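Local coordinates for peptide ABC transporter, peptide-binding protein (Thermus thermophilus, PDB 2D5W) that binds an oligopeptide, a pentapeptide in this crystal, and probably delivers such peptides to an ABC transporter for uptake, at residues I331-F345 and V417-L429. Sequence-based numbering, arbitrary orientation.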
loop_
_atom_site.group_PDB
_atom_site.type_symbol
_atom_site.label_atom_id
_atom_site.label_comp_id
_atom_site.label_asym_id
_atom_site.label_seq_id
_atom_site.Cartn_x
_atom_site.Cartn_y
_atom_site.Cartn_z
ATOM N N ILE A 331 -19.462 -16.363 7.447
ATOM C CA ILE A 331 -18.900 -15.307 8.273
ATOM C C ILE A 331 -19.380 -13.937 7.805
ATOM O O ILE A 331 -19.777 -13.107 8.623
ATOM C CB ILE A 331 -17.352 -15.348 8.269
ATOM C CG1 ILE A 331 -16.865 -16.622 8.970
ATOM C CG2 ILE A 331 -16.790 -14.111 8.976
ATOM C CD1 ILE A 331 -15.364 -16.853 8.867
ATOM N N LEU A 332 -19.371 -13.700 6.495
ATOM C CA LEU A 332 -19.799 -12.397 5.994
ATOM C C LEU A 332 -21.264 -12.110 6.321
ATOM O O LEU A 332 -21.619 -10.971 6.637
ATOM C CB LEU A 332 -19.548 -12.283 4.484
ATOM C CG LEU A 332 -19.674 -10.861 3.910
ATOM C CD1 LEU A 332 -18.792 -9.897 4.701
ATOM C CD2 LEU A 332 -19.287 -10.858 2.438
ATOM N N HIS A 333 -22.115 -13.133 6.243
ATOM C CA HIS A 333 -23.532 -12.961 6.571
ATOM C C HIS A 333 -23.697 -12.608 8.051
ATOM O O HIS A 333 -24.727 -12.062 8.455
ATOM C CB HIS A 333 -24.331 -14.242 6.284
ATOM C CG HIS A 333 -24.773 -14.388 4.860
ATOM N ND1 HIS A 333 -25.511 -13.428 4.203
ATOM C CD2 HIS A 333 -24.628 -15.413 3.986
ATOM C CE1 HIS A 333 -25.804 -13.855 2.986
ATOM N NE2 HIS A 333 -25.281 -15.058 2.831
ATOM N N ALA A 334 -22.687 -12.930 8.856
ATOM C CA ALA A 334 -22.730 -12.645 10.288
ATOM C C ALA A 334 -22.108 -11.298 10.648
ATOM O O ALA A 334 -22.121 -10.902 11.811
ATOM C CB ALA A 334 -22.042 -13.762 11.060
ATOM N N LEU A 335 -21.548 -10.605 9.659
ATOM C CA LEU A 335 -20.947 -9.294 9.893
ATOM C C LEU A 335 -21.974 -8.237 9.502
ATOM O O LEU A 335 -22.329 -8.107 8.330
ATOM C CB LEU A 335 -19.676 -9.122 9.054
ATOM C CG LEU A 335 -18.580 -10.178 9.239
ATOM C CD1 LEU A 335 -17.323 -9.731 8.506
ATOM C CD2 LEU A 335 -18.278 -10.378 10.718
ATOM N N ASN A 336 -22.468 -7.487 10.482
ATOM C CA ASN A 336 -23.462 -6.464 10.196
ATOM C C ASN A 336 -22.763 -5.213 9.688
ATOM O O ASN A 336 -22.677 -4.196 10.380
ATOM C CB ASN A 336 -24.276 -6.144 11.448
ATOM C CG ASN A 336 -25.457 -5.254 11.149
ATOM O OD1 ASN A 336 -25.686 -4.874 9.999
ATOM N ND2 ASN A 336 -26.220 -4.916 12.181
ATOM N N ARG A 337 -22.270 -5.301 8.458
ATOM C CA ARG A 337 -21.544 -4.205 7.837
ATOM C C ARG A 337 -22.386 -2.954 7.625
ATOM O O ARG A 337 -21.924 -1.841 7.879
ATOM C CB ARG A 337 -20.943 -4.675 6.509
ATOM C CG ARG A 337 -19.940 -5.812 6.673
ATOM C CD ARG A 337 -19.457 -6.317 5.329
ATOM N NE ARG A 337 -20.545 -6.924 4.570
ATOM C CZ ARG A 337 -20.549 -7.068 3.250
ATOM N NH1 ARG A 337 -21.586 -7.630 2.647
ATOM N NH2 ARG A 337 -19.522 -6.644 2.526
ATOM N N GLU A 338 -23.618 -3.122 7.161
ATOM C CA GLU A 338 -24.465 -1.958 6.951
ATOM C C GLU A 338 -24.757 -1.280 8.288
ATOM O O GLU A 338 -24.768 -0.055 8.375
ATOM C CB GLU A 338 -25.773 -2.348 6.259
ATOM C CG GLU A 338 -26.681 -1.156 5.974
ATOM C CD GLU A 338 -26.051 -0.128 5.043
ATOM O OE1 GLU A 338 -26.508 1.034 5.050
ATOM O OE2 GLU A 338 -25.114 -0.476 4.293
ATOM N N GLY A 339 -24.987 -2.075 9.330
ATOM C CA GLY A 339 -25.250 -1.500 10.637
ATOM C C GLY A 339 -24.026 -0.758 11.141
ATOM O O GLY A 339 -24.132 0.309 11.746
ATOM N N LEU A 340 -22.853 -1.326 10.879
ATOM C CA LEU A 340 -21.592 -0.731 11.297
ATOM C C LEU A 340 -21.331 0.611 10.619
ATOM O O LEU A 340 -21.059 1.605 11.290
ATOM C CB LEU A 340 -20.439 -1.692 10.992
ATOM C CG LEU A 340 -19.017 -1.357 11.451
ATOM C CD1 LEU A 340 -18.436 -0.183 10.676
ATOM C CD2 LEU A 340 -19.048 -1.099 12.930
ATOM N N VAL A 341 -21.413 0.660 9.292
ATOM C CA VAL A 341 -21.131 1.924 8.620
ATOM C C VAL A 341 -22.160 2.999 8.950
ATOM O O VAL A 341 -21.830 4.182 8.992
ATOM C CB VAL A 341 -20.994 1.768 7.073
ATOM C CG1 VAL A 341 -19.893 0.763 6.751
ATOM C CG2 VAL A 341 -22.312 1.361 6.449
ATOM N N LYS A 342 -23.402 2.593 9.201
ATOM C CA LYS A 342 -24.439 3.554 9.558
ATOM C C LYS A 342 -24.124 4.160 10.926
ATOM O O LYS A 342 -24.072 5.380 11.083
ATOM C CB LYS A 342 -25.808 2.871 9.610
ATOM C CG LYS A 342 -26.927 3.787 10.090
ATOM C CD LYS A 342 -28.261 3.060 10.141
ATOM C CE LYS A 342 -29.355 3.952 10.713
ATOM N NZ LYS A 342 -29.058 4.366 12.113
ATOM N N ALA A 343 -23.898 3.302 11.913
ATOM C CA ALA A 343 -23.611 3.761 13.267
ATOM C C ALA A 343 -22.273 4.483 13.407
ATOM O O ALA A 343 -22.184 5.511 14.072
ATOM C CB ALA A 343 -23.658 2.581 14.231
ATOM N N PHE A 344 -21.240 3.944 12.771
ATOM C CA PHE A 344 -19.894 4.504 12.862
ATOM C C PHE A 344 -19.604 5.705 11.970
ATOM O O PHE A 344 -18.895 6.626 12.382
ATOM C CB PHE A 344 -18.855 3.426 12.521
ATOM C CG PHE A 344 -18.622 2.405 13.606
ATOM C CD1 PHE A 344 -19.632 2.029 14.486
ATOM C CD2 PHE A 344 -17.382 1.775 13.707
ATOM C CE1 PHE A 344 -19.407 1.040 15.452
ATOM C CE2 PHE A 344 -17.150 0.789 14.665
ATOM C CZ PHE A 344 -18.165 0.421 15.539
ATOM N N PHE A 345 -20.140 5.697 10.754
ATOM C CA PHE A 345 -19.848 6.755 9.791
ATOM C C PHE A 345 -21.063 7.419 9.153
ATOM O O PHE A 345 -20.910 8.156 8.178
ATOM C CB PHE A 345 -18.990 6.181 8.654
ATOM C CG PHE A 345 -17.879 5.268 9.115
ATOM C CD1 PHE A 345 -17.809 3.947 8.666
ATOM C CD2 PHE A 345 -16.882 5.734 9.966
ATOM C CE1 PHE A 345 -16.761 3.111 9.058
ATOM C CE2 PHE A 345 -15.831 4.907 10.361
ATOM C CZ PHE A 345 -15.772 3.593 9.907
ATOM N N VAL A 417 -11.112 2.680 15.860
ATOM C CA VAL A 417 -12.297 2.266 15.123
ATOM C C VAL A 417 -12.229 0.774 14.776
ATOM O O VAL A 417 -13.256 0.093 14.745
ATOM C CB VAL A 417 -12.526 3.134 13.851
ATOM C CG1 VAL A 417 -11.598 2.710 12.727
ATOM C CG2 VAL A 417 -13.989 3.047 13.429
ATOM N N ARG A 418 -11.028 0.253 14.535
ATOM C CA ARG A 418 -10.876 -1.169 14.242
ATOM C C ARG A 418 -11.075 -2.008 15.503
ATOM O O ARG A 418 -11.629 -3.107 15.442
ATOM C CB ARG A 418 -9.501 -1.440 13.633
ATOM C CG ARG A 418 -9.426 -1.059 12.172
ATOM C CD ARG A 418 -8.018 -1.144 11.642
ATOM N NE ARG A 418 -7.988 -0.906 10.205
ATOM C CZ ARG A 418 -6.882 -0.673 9.508
ATOM N NH1 ARG A 418 -5.702 -0.643 10.118
ATOM N NH2 ARG A 418 -6.962 -0.466 8.202
ATOM N N GLU A 419 -10.615 -1.505 16.645
ATOM C CA GLU A 419 -10.792 -2.230 17.895
ATOM C C GLU A 419 -12.291 -2.290 18.200
ATOM O O GLU A 419 -12.796 -3.309 18.677
ATOM C CB GLU A 419 -9.989 -1.540 19.009
ATOM C CG GLU A 419 -8.480 -1.634 18.743
ATOM C CD GLU A 419 -7.613 -0.822 19.689
ATOM O OE1 GLU A 419 -8.006 0.305 20.054
ATOM O OE2 GLU A 419 -6.514 -1.305 20.045
ATOM N N ARG A 420 -13.006 -1.211 17.895
ATOM C CA ARG A 420 -14.451 -1.164 18.097
ATOM C C ARG A 420 -15.137 -2.116 17.111
ATOM O O ARG A 420 -16.115 -2.789 17.450
ATOM C CB ARG A 420 -14.967 0.263 17.889
ATOM C CG ARG A 420 -14.612 1.227 19.026
ATOM C CD ARG A 420 -14.838 2.677 18.610
ATOM N NE ARG A 420 -16.188 2.880 18.096
ATOM C CZ ARG A 420 -16.518 3.791 17.186
ATOM N NH1 ARG A 420 -17.775 3.894 16.778
ATOM N NH2 ARG A 420 -15.594 4.594 16.675
ATOM N N THR A 421 -14.616 -2.172 15.889
ATOM C CA THR A 421 -15.169 -3.048 14.860
ATOM C C THR A 421 -15.083 -4.512 15.288
ATOM O O THR A 421 -16.049 -5.267 15.147
ATOM C CB THR A 421 -14.420 -2.858 13.524
ATOM O OG1 THR A 421 -14.655 -1.530 13.043
ATOM C CG2 THR A 421 -14.904 -3.855 12.478
ATOM N N GLN A 422 -13.933 -4.911 15.821
ATOM C CA GLN A 422 -13.758 -6.287 16.268
ATOM C C GLN A 422 -14.809 -6.649 17.311
ATOM O O GLN A 422 -15.412 -7.718 17.241
ATOM C CB GLN A 422 -12.359 -6.490 16.853
ATOM C CG GLN A 422 -11.234 -6.423 15.832
ATOM C CD GLN A 422 -9.871 -6.598 16.473
ATOM O OE1 GLN A 422 -9.547 -5.923 17.450
ATOM N NE2 GLN A 422 -9.067 -7.505 15.930
ATOM N N GLN A 423 -15.025 -5.753 18.272
ATOM C CA GLN A 423 -16.004 -5.956 19.342
ATOM C C GLN A 423 -17.425 -6.034 18.800
ATOM O O GLN A 423 -18.237 -6.855 19.237
ATOM C CB GLN A 423 -15.948 -4.799 20.345
ATOM C CG GLN A 423 -14.739 -4.777 21.244
ATOM C CD GLN A 423 -14.769 -3.608 22.211
ATOM O OE1 GLN A 423 -14.003 -3.570 23.169
ATOM N NE2 GLN A 423 -15.645 -2.638 21.949
ATOM N N PHE A 424 -17.724 -5.141 17.867
ATOM C CA PHE A 424 -19.035 -5.061 17.246
ATOM C C PHE A 424 -19.361 -6.377 16.533
ATOM O O PHE A 424 -20.419 -6.973 16.751
ATOM C CB PHE A 424 -19.031 -3.888 16.262
ATOM C CG PHE A 424 -20.356 -3.612 15.621
ATOM C CD1 PHE A 424 -21.251 -2.716 16.198
ATOM C CD2 PHE A 424 -20.703 -4.226 14.422
ATOM C CE1 PHE A 424 -22.471 -2.433 15.585
ATOM C CE2 PHE A 424 -21.920 -3.950 13.802
ATOM C CZ PHE A 424 -22.806 -3.052 14.384
ATOM N N PHE A 425 -18.447 -6.828 15.678
ATOM C CA PHE A 425 -18.648 -8.074 14.943
ATOM C C PHE A 425 -18.642 -9.294 15.867
ATOM O O PHE A 425 -19.420 -10.229 15.675
ATOM C CB PHE A 425 -17.552 -8.250 13.885
ATOM C CG PHE A 425 -17.677 -7.327 12.695
ATOM C CD1 PHE A 425 -16.556 -7.051 11.917
ATOM C CD2 PHE A 425 -18.901 -6.770 12.324
ATOM C CE1 PHE A 425 -16.643 -6.241 10.793
ATOM C CE2 PHE A 425 -18.994 -5.950 11.193
ATOM C CZ PHE A 425 -17.861 -5.690 10.427
ATOM N N ALA A 426 -17.765 -9.286 16.865
ATOM C CA ALA A 426 -17.655 -10.409 17.795
ATOM C C ALA A 426 -18.967 -10.722 18.502
ATOM O O ALA A 426 -19.283 -11.887 18.753
ATOM C CB ALA A 426 -16.567 -10.131 18.824
ATOM N N GLU A 427 -19.728 -9.684 18.823
ATOM C CA GLU A 427 -20.995 -9.866 19.517
ATOM C C GLU A 427 -21.975 -10.680 18.675
ATOM O O GLU A 427 -22.677 -11.547 19.193
ATOM C CB GLU A 427 -21.597 -8.505 19.868
ATOM C CG GLU A 427 -22.783 -8.581 20.812
ATOM C CD GLU A 427 -23.177 -7.225 21.360
ATOM O OE1 GLU A 427 -22.316 -6.565 21.979
ATOM O OE2 GLU A 427 -24.344 -6.821 21.174
ATOM N N ASP A 428 -22.018 -10.413 17.373
ATOM C CA ASP A 428 -22.914 -11.145 16.485
ATOM C C ASP A 428 -22.373 -12.531 16.150
ATOM O O ASP A 428 -23.129 -13.500 16.082
ATOM C CB ASP A 428 -23.151 -10.350 15.200
ATOM C CG ASP A 428 -24.130 -9.208 15.399
ATOM O OD1 ASP A 428 -23.933 -8.140 14.781
ATOM O OD2 ASP A 428 -25.103 -9.382 16.166
ATOM N N LEU A 429 -21.066 -12.625 15.939
ATOM C CA LEU A 429 -20.452 -13.910 15.630
ATOM C C LEU A 429 -20.700 -14.895 16.771
ATOM O O LEU A 429 -20.956 -16.080 16.538
ATOM C CB LEU A 429 -18.948 -13.732 15.392
ATOM C CG LEU A 429 -18.582 -13.068 14.059
ATOM C CD1 LEU A 429 -17.143 -12.589 14.091
ATOM C CD2 LEU A 429 -18.789 -14.061 12.923
HETATM O O HOH W 1 -21.836 -8.319 13.030
HETATM O O HOH W 2 -25.731 -6.111 14.747
HETATM O O HOH W 3 -17.798 6.075 15.061
#
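The Phe344 ring lies under the guanidinium of Arg420, which stacks on one face with its CZ 4.0 Å from the ring centroid, a cation-pi contact with planes 28° apart. The Arg420 chain bends at chi3 (53°) to lay the group flat there. Water 3 accepts from Arg420 NH1 and donates to Phe344 O. Leu340 CD2 sits over the face of Phe424, 4.0 Å from the ring centroid. Phe344 also turns its edge to the Phe424 face, a T-shaped pair with centroids 5.7 Å apart. Phe344 is a knob in a hole formed by Val417, Arg420, Thr421 and Phe424; its CD2 is 3.6 Å from Val417 CG2. A serine in place of Phe344 would probably leave this hole unfilled and the Arg420 guanidinium without its stacking partner. Farther along, the 334-336 turn packs on the C-terminal part of segment 417-429. Leu335 CD2 lies over the face of Phe425, and Ala334 CB meets Leu429 CD2 at 3.8 Å. No direct hydrogen bond joins the segments here. Instead, Asp428 OD1 accepts from two waters: water 1 links it to Ala334 O and Asn336 N, water 2 to Asn336 ND2. Asn336 OD1 caps helix 337-345 through Gly339 N. The Phe344 knob thus joins two helices whose segment axes run at 141° in a lobe of the family 5 solute-binding fold; outside this contact, Arg418 of helix 416-431 reaches the bound peptide's backbone in a salt bridge.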